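Side-chain contacts in putative c-1-tetrahydrofolate synthase, cytoplasmic (Leishmania major, PDB 4A26), which probably acts as a homodimeric bifunctional enzyme that oxidises N5,N10-methylenetetrahydrofolate and hydrolyses the methenyl product in one-carbon metabolism: residues Arg19-Asp24 with Leu156-Ile161; Pro38-Ile43 with Glu287-Ala292; Val72-Asp77 with Glu84-Lys89. One frame throughout, in Å; residues are numbered along the deposited sequence.

Contact 1: residues Arg19-Asp24 with Leu156-Ile161; sequences RSELKD and LKRCGI
E21 and R158 have the closest backbone positions between segments 19-24 and 156-161, yet their CA atoms lie 13.5 Å apart, so the two helical backbones do not pack and only long side chains span the separation. Both side chains leave their backbones toward the other segment, and they approach from opposite directions. R158 places CG anti to its carbonyl carbon (chi1 -80°) and then runs extended from CG to NE, which carries its guanidinium far from its own helix; E21 is likewise extended beyond CG. They join in a salt bridge in which R158 NH2 donates to E21 OE2 at 2.6 Å. The N-H...O angle of 131° shows that this bond is bent. OE2 receives it on its syn lone pair, on the side of the other oxygen, so E21 OE1 also lies near R158 NH2, at 2.8 Å. The carboxylate is therefore gathered around one terminal nitrogen: R158 NH1 is 4.1 Å from E21 OE2, too far for a two-nitrogen, side-by-side pairing. The flat groups are turned 25° apart, and OE2 sits at the guanidinium edge, tilted somewhat from its plane. This is a surface ion pair linking a helix of the catalytic domain with one of the NAD(P)-binding domain. A Schellman motif follows, with G160, at positive phi, the first residue to leave helical geometry: I161 N bonds to L156 O at 3.0 Å and G160 N to K157 O at 3.1 Å. The R158 side chain also touches I14 and I18 of helix 11-32, while K157 forms a salt bridge with E188. Beside these, C159 and I161 touch W269 of strand 269-271, and L22 turns to L286 of helix 279-297.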
# COMPACT_ATOMS: atom_id res chain seq x y z
N ARG A 19 -0.86 -15.38 23.48
CA ARG A 19 -2.06 -15.23 24.32
C ARG A 19 -1.69 -15.07 25.79
O ARG A 19 -2.29 -14.26 26.50
CB ARG A 19 -3.02 -16.40 24.13
CG ARG A 19 -3.74 -16.41 22.79
CD ARG A 19 -4.96 -17.32 22.80
NE ARG A 19 -4.62 -18.72 23.04
CZ ARG A 19 -4.09 -19.54 22.13
NH1 ARG A 19 -3.83 -19.12 20.90
NH2 ARG A 19 -3.82 -20.80 22.45
N SER A 20 -0.71 -15.85 26.24
CA SER A 20 -0.21 -15.75 27.62
C SER A 20 0.41 -14.38 27.90
O SER A 20 0.19 -13.80 28.96
CB SER A 20 0.83 -16.84 27.89
OG SER A 20 1.44 -16.65 29.15
N GLU A 21 1.19 -13.88 26.94
CA GLU A 21 1.81 -12.57 27.06
C GLU A 21 0.77 -11.45 27.12
O GLU A 21 0.88 -10.53 27.93
CB GLU A 21 2.77 -12.33 25.90
CG GLU A 21 4.02 -13.19 25.97
CD GLU A 21 4.70 -13.36 24.63
OE1 GLU A 21 4.45 -12.56 23.70
OE2 GLU A 21 5.51 -14.30 24.51
N LEU A 22 -0.24 -11.54 26.25
CA LEU A 22 -1.34 -10.58 26.25
C LEU A 22 -2.10 -10.62 27.57
O LEU A 22 -2.43 -9.57 28.13
CB LEU A 22 -2.32 -10.87 25.11
CG LEU A 22 -1.79 -10.60 23.70
CD1 LEU A 22 -2.65 -11.31 22.66
CD2 LEU A 22 -1.74 -9.10 23.42
N LYS A 23 -2.37 -11.82 28.06
CA LYS A 23 -3.04 -12.01 29.35
C LYS A 23 -2.32 -11.23 30.44
O LYS A 23 -2.94 -10.46 31.18
CB LYS A 23 -3.10 -13.50 29.71
CG LYS A 23 -4.00 -13.84 30.90
CD LYS A 23 -3.73 -15.25 31.41
CE LYS A 23 -4.60 -15.58 32.61
NZ LYS A 23 -4.05 -16.69 33.44
N ASP A 24 -1.00 -11.41 30.52
CA ASP A 24 -0.17 -10.71 31.51
C ASP A 24 -0.20 -9.19 31.31
O ASP A 24 -0.35 -8.45 32.28
CB ASP A 24 1.28 -11.22 31.46
CG ASP A 24 1.44 -12.61 32.07
OD1 ASP A 24 0.43 -13.22 32.46
OD2 ASP A 24 2.59 -13.08 32.15
N LEU A 156 7.88 -15.44 11.63
CA LEU A 156 9.29 -15.36 11.22
C LEU A 156 10.16 -14.81 12.34
O LEU A 156 11.10 -15.47 12.77
CB LEU A 156 9.43 -14.49 9.97
CG LEU A 156 8.74 -14.99 8.70
CD1 LEU A 156 8.69 -13.90 7.66
CD2 LEU A 156 9.44 -16.23 8.15
N LYS A 157 9.84 -13.61 12.82
CA LYS A 157 10.57 -12.96 13.91
C LYS A 157 10.80 -13.90 15.08
O LYS A 157 11.90 -13.97 15.63
CB LYS A 157 9.81 -11.74 14.42
CG LYS A 157 9.88 -10.51 13.52
CD LYS A 157 9.31 -9.29 14.24
CE LYS A 157 9.70 -7.99 13.55
NZ LYS A 157 8.89 -7.77 12.33
N ARG A 158 9.74 -14.62 15.46
CA ARG A 158 9.77 -15.50 16.62
C ARG A 158 10.50 -16.82 16.39
O ARG A 158 10.83 -17.51 17.34
CB ARG A 158 8.35 -15.75 17.12
CG ARG A 158 7.82 -14.61 17.96
CD ARG A 158 6.44 -14.89 18.50
NE ARG A 158 6.20 -14.21 19.77
CZ ARG A 158 6.47 -14.73 20.97
NH1 ARG A 158 7.01 -15.94 21.09
NH2 ARG A 158 6.21 -14.02 22.05
N CYS A 159 10.74 -17.16 15.13
CA CYS A 159 11.60 -18.30 14.79
C CYS A 159 13.04 -17.87 14.52
O CYS A 159 13.89 -18.70 14.21
CB CYS A 159 11.04 -19.05 13.58
SG CYS A 159 9.57 -20.01 13.95
N GLY A 160 13.31 -16.57 14.66
CA GLY A 160 14.64 -16.03 14.44
C GLY A 160 14.98 -15.90 12.97
O GLY A 160 16.15 -15.72 12.61
N ILE A 161 13.96 -15.99 12.12
CA ILE A 161 14.16 -15.95 10.68
C ILE A 161 14.39 -14.51 10.23
O ILE A 161 13.51 -13.66 10.37
CB ILE A 161 12.97 -16.58 9.93
CG1 ILE A 161 12.83 -18.05 10.31
CG2 ILE A 161 13.15 -16.43 8.43
CD1 ILE A 161 11.63 -18.75 9.71

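Contact 2: residues Pro38-Ile43 with Glu287-Ala292; sequences PGLASI and ENTLEA
T289 OG1 is hydrogen-bonded to the backbone oxygen of L285, one turn earlier in its own helix, and the same hydroxyl carries the contact with L40. L40 CD1 approaches T289 OG1 to 3.6 Å, a van der Waals distance between a methyl and an oxygen already engaged elsewhere. The torsion about CA-CB in T289 (chi1 -47°) sets OG1 beside the backbone N, where it can reach back to L285, and puts CG2 anti to that N. The two branches thus divide the strand between them: OG1 meets L40, while T289 CG2 lies 3.7 Å from G39 O. L40 and T289 cross at about a right angle. This is where helix 279-297 meets the beginning of strand 39-45, the middle strand of a three-stranded parallel sheet; a C-terminal helix returning to the N-terminal catalytic domain is consistent with the two-domain fold of this enzyme family. P38, just before the strand, adds a looser touch, its CB 4.1 Å from T289 O and 4.5 Å from T289 CG2. No hydrogen bond crosses between the segments, and all four touching residues are buried. The strand's polar backbone is engaged within the sheet instead: L40 pairs with A68 and F70, and G39 with G98, while G39 N also bonds to H97 ND1.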
# COMPACT_ATOMS: atom_id res chain seq x y z
N PRO A 38 -9.43 -3.91 27.84
CA PRO A 38 -9.79 -3.73 26.44
C PRO A 38 -11.10 -4.41 26.09
O PRO A 38 -11.45 -5.44 26.67
CB PRO A 38 -8.64 -4.39 25.67
CG PRO A 38 -7.58 -4.69 26.69
CD PRO A 38 -8.27 -4.81 28.00
N GLY A 39 -11.81 -3.84 25.12
CA GLY A 39 -13.06 -4.39 24.64
C GLY A 39 -12.95 -4.68 23.16
O GLY A 39 -12.62 -3.79 22.37
N LEU A 40 -13.19 -5.93 22.78
CA LEU A 40 -13.33 -6.31 21.39
C LEU A 40 -14.81 -6.44 21.09
O LEU A 40 -15.50 -7.27 21.69
CB LEU A 40 -12.62 -7.63 21.11
CG LEU A 40 -12.64 -8.10 19.66
CD1 LEU A 40 -12.08 -7.02 18.73
CD2 LEU A 40 -11.87 -9.40 19.52
N ALA A 41 -15.29 -5.62 20.16
CA ALA A 41 -16.69 -5.64 19.75
C ALA A 41 -16.82 -6.27 18.38
O ALA A 41 -15.96 -6.07 17.52
CB ALA A 41 -17.25 -4.23 19.74
N SER A 42 -17.89 -7.03 18.18
CA SER A 42 -18.19 -7.59 16.87
C SER A 42 -19.64 -7.32 16.50
O SER A 42 -20.50 -7.21 17.38
CB SER A 42 -17.91 -9.10 16.83
OG SER A 42 -18.69 -9.78 17.79
N ILE A 43 -19.90 -7.20 15.20
CA ILE A 43 -21.26 -7.12 14.69
C ILE A 43 -21.46 -8.27 13.71
O ILE A 43 -20.69 -8.45 12.78
CB ILE A 43 -21.53 -5.77 13.99
CG1 ILE A 43 -21.38 -4.62 14.97
CG2 ILE A 43 -22.94 -5.75 13.42
CD1 ILE A 43 -21.50 -3.24 14.34
N GLU A 287 -3.95 -8.71 19.90
CA GLU A 287 -2.82 -7.79 20.04
C GLU A 287 -3.15 -6.42 19.45
O GLU A 287 -2.89 -5.39 20.07
CB GLU A 287 -1.55 -8.35 19.40
CG GLU A 287 -0.30 -7.53 19.71
CD GLU A 287 0.88 -8.38 20.11
OE1 GLU A 287 1.31 -9.23 19.30
OE2 GLU A 287 1.37 -8.21 21.25
N ASN A 288 -3.72 -6.43 18.25
CA ASN A 288 -4.27 -5.23 17.64
C ASN A 288 -5.19 -4.51 18.62
O ASN A 288 -5.08 -3.30 18.79
CB ASN A 288 -5.03 -5.58 16.35
CG ASN A 288 -4.12 -5.63 15.12
OD1 ASN A 288 -2.89 -5.69 15.23
ND2 ASN A 288 -4.73 -5.61 13.93
N THR A 289 -6.07 -5.26 19.28
CA THR A 289 -7.04 -4.68 20.21
C THR A 289 -6.39 -4.18 21.50
O THR A 289 -6.92 -3.26 22.13
CB THR A 289 -8.12 -5.70 20.59
OG1 THR A 289 -8.61 -6.33 19.40
CG2 THR A 289 -9.28 -5.01 21.31
N LEU A 290 -5.28 -4.78 21.90
CA LEU A 290 -4.52 -4.29 23.06
C LEU A 290 -3.94 -2.92 22.72
O LEU A 290 -4.14 -1.97 23.47
CB LEU A 290 -3.40 -5.26 23.45
CG LEU A 290 -2.91 -5.24 24.91
CD1 LEU A 290 -1.55 -5.93 25.00
CD2 LEU A 290 -2.81 -3.85 25.47
N GLU A 291 -3.23 -2.84 21.60
CA GLU A 291 -2.63 -1.58 21.13
C GLU A 291 -3.64 -0.45 21.06
O GLU A 291 -3.31 0.69 21.38
CB GLU A 291 -1.96 -1.76 19.76
CG GLU A 291 -0.53 -2.30 19.83
CD GLU A 291 0.08 -2.58 18.45
OE1 GLU A 291 -0.30 -1.90 17.46
OE2 GLU A 291 0.94 -3.49 18.36
N ALA A 292 -4.87 -0.76 20.64
CA ALA A 292 -5.95 0.23 20.60
C ALA A 292 -6.28 0.73 22.01
O ALA A 292 -6.41 1.93 22.23
CB ALA A 292 -7.19 -0.36 19.95

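Contact 3: residues Val72-Asp77 with Glu84-Lys89; sequences VELPED and EVNVEK
Two first torsions of similar sense bring N86 and L74 together: each places CG anti to its own carbonyl carbon, at chi1 -69° in N86 and -59° in L74. With its second torsion at -95°, N86 turns the flat amide so that a face meets L74. The evidence is the near-equal spacing of L74 CD2 from three amide atoms: 3.8 Å to N86 ND2, 3.8 Å to N86 CG and 3.9 Å to N86 OD1. This methyl therefore sits over the amide rather than at its end, and the two side chains slide past each other in opposite directions. L74 CD1 is nearest to N86 ND2, at 4.1 Å. On the oxygen side, V72 CG1 lies 4.1 Å from N86 OD1. None of these is a hydrogen bond; N86 ND2 bonds instead to V82 O, one turn back in its helix, which helps fix the amide's rotation. The contact lies in the strand-helix half of a beta-alpha-beta crossover, in which helix 80-91 leads from strand 68-74 to parallel strand 98-101, on the far side of strand 39-45. It lies at the sheet's outer strand, where L74 also leans on V45 of central strand 39-45 and V87 continues the helix packing toward I118.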
# COMPACT_ATOMS: atom_id res chain seq x y z
N VAL A 72 -22.79 -7.83 19.15
CA VAL A 72 -24.04 -7.26 18.68
C VAL A 72 -24.59 -8.17 17.59
O VAL A 72 -23.93 -8.37 16.57
CB VAL A 72 -23.82 -5.85 18.11
CG1 VAL A 72 -25.12 -5.28 17.56
CG2 VAL A 72 -23.24 -4.93 19.17
N GLU A 73 -25.78 -8.72 17.80
CA GLU A 73 -26.41 -9.62 16.83
C GLU A 73 -27.66 -8.99 16.22
O GLU A 73 -28.70 -8.91 16.88
CB GLU A 73 -26.75 -10.96 17.47
CG GLU A 73 -25.56 -11.65 18.13
CD GLU A 73 -25.86 -13.08 18.55
OE1 GLU A 73 -26.73 -13.71 17.93
OE2 GLU A 73 -25.21 -13.57 19.51
N LEU A 74 -27.55 -8.55 14.97
CA LEU A 74 -28.65 -7.91 14.26
C LEU A 74 -29.40 -8.92 13.39
O LEU A 74 -28.79 -9.89 12.91
CB LEU A 74 -28.14 -6.76 13.39
CG LEU A 74 -27.38 -5.64 14.11
CD1 LEU A 74 -26.83 -4.65 13.09
CD2 LEU A 74 -28.27 -4.93 15.13
N PRO A 75 -30.71 -8.72 13.17
CA PRO A 75 -31.48 -9.61 12.30
C PRO A 75 -30.94 -9.68 10.87
O PRO A 75 -30.18 -8.81 10.43
CB PRO A 75 -32.88 -8.99 12.31
CG PRO A 75 -32.96 -8.27 13.59
CD PRO A 75 -31.59 -7.73 13.83
N GLU A 76 -31.33 -10.73 10.15
CA GLU A 76 -30.83 -10.98 8.80
C GLU A 76 -31.36 -9.98 7.77
O GLU A 76 -30.69 -9.71 6.78
CB GLU A 76 -31.19 -12.41 8.37
CG GLU A 76 -30.40 -12.94 7.19
CD GLU A 76 -30.25 -14.45 7.24
OE1 GLU A 76 -29.38 -14.93 8.00
OE2 GLU A 76 -31.03 -15.14 6.54
N ASP A 77 -32.55 -9.45 8.03
CA ASP A 77 -33.26 -8.59 7.07
C ASP A 77 -33.21 -7.11 7.45
O ASP A 77 -34.11 -6.33 7.09
CB ASP A 77 -34.73 -9.06 6.93
CG ASP A 77 -35.52 -8.95 8.24
OD1 ASP A 77 -34.92 -8.95 9.33
OD2 ASP A 77 -36.76 -8.86 8.17
N GLU A 84 -25.42 0.53 10.38
CA GLU A 84 -24.45 1.62 10.55
C GLU A 84 -24.64 2.39 11.86
O GLU A 84 -23.68 2.86 12.45
CB GLU A 84 -24.52 2.58 9.37
CG GLU A 84 -23.98 1.99 8.07
CD GLU A 84 -23.76 3.04 7.00
OE1 GLU A 84 -24.48 4.06 6.99
OE2 GLU A 84 -22.85 2.85 6.16
N VAL A 85 -25.89 2.52 12.31
CA VAL A 85 -26.20 3.14 13.60
C VAL A 85 -25.53 2.36 14.73
O VAL A 85 -24.89 2.96 15.60
CB VAL A 85 -27.73 3.21 13.85
CG1 VAL A 85 -28.03 3.38 15.33
CG2 VAL A 85 -28.34 4.34 13.03
N ASN A 86 -25.68 1.04 14.71
CA ASN A 86 -25.02 0.18 15.69
C ASN A 86 -23.51 0.24 15.60
O ASN A 86 -22.82 0.15 16.61
CB ASN A 86 -25.50 -1.27 15.56
CG ASN A 86 -26.94 -1.45 15.98
OD1 ASN A 86 -27.22 -1.79 17.13
ND2 ASN A 86 -27.85 -1.20 15.06
N VAL A 87 -22.99 0.39 14.38
CA VAL A 87 -21.55 0.59 14.20
C VAL A 87 -21.12 1.91 14.83
O VAL A 87 -20.10 1.97 15.51
CB VAL A 87 -21.13 0.55 12.70
CG1 VAL A 87 -19.64 0.81 12.55
CG2 VAL A 87 -21.50 -0.78 12.07
N GLU A 88 -21.92 2.96 14.62
CA GLU A 88 -21.66 4.27 15.21
C GLU A 88 -21.74 4.23 16.74
O GLU A 88 -20.96 4.89 17.43
CB GLU A 88 -22.63 5.32 14.66
CG GLU A 88 -22.30 6.77 15.05
CD GLU A 88 -20.98 7.27 14.48
OE1 GLU A 88 -20.50 6.72 13.46
OE2 GLU A 88 -20.41 8.23 15.05
N LYS A 89 -22.69 3.46 17.27
CA LYS A 89 -22.81 3.29 18.72
C LYS A 89 -21.51 2.73 19.30
O LYS A 89 -21.01 3.21 20.32
CB LYS A 89 -23.98 2.38 19.08

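In the fold
Contact 2 lies between the other two, its centre about 18 Å from each, whereas the centres of contacts 1 and 3 are about 34 Å apart and their nearest atoms about 21 Å. Helix packing joins contacts 1 and 2: L22 CD2 is 3.5 Å from L290 CD1, on the helix that also meets strand 39-45. The sheet joins contacts 2 and 3, through a probable hydrogen bond of 3.0 Å from V72 N to S42 O and through I43, which packs against V87 and L74. In this family the folate and cofactor sites lie in the cleft between the domains; contacts 1 and 2 join sequence regions assigned to the catalytic and NAD(P)-binding domains, while contact 3 stays within the catalytic one.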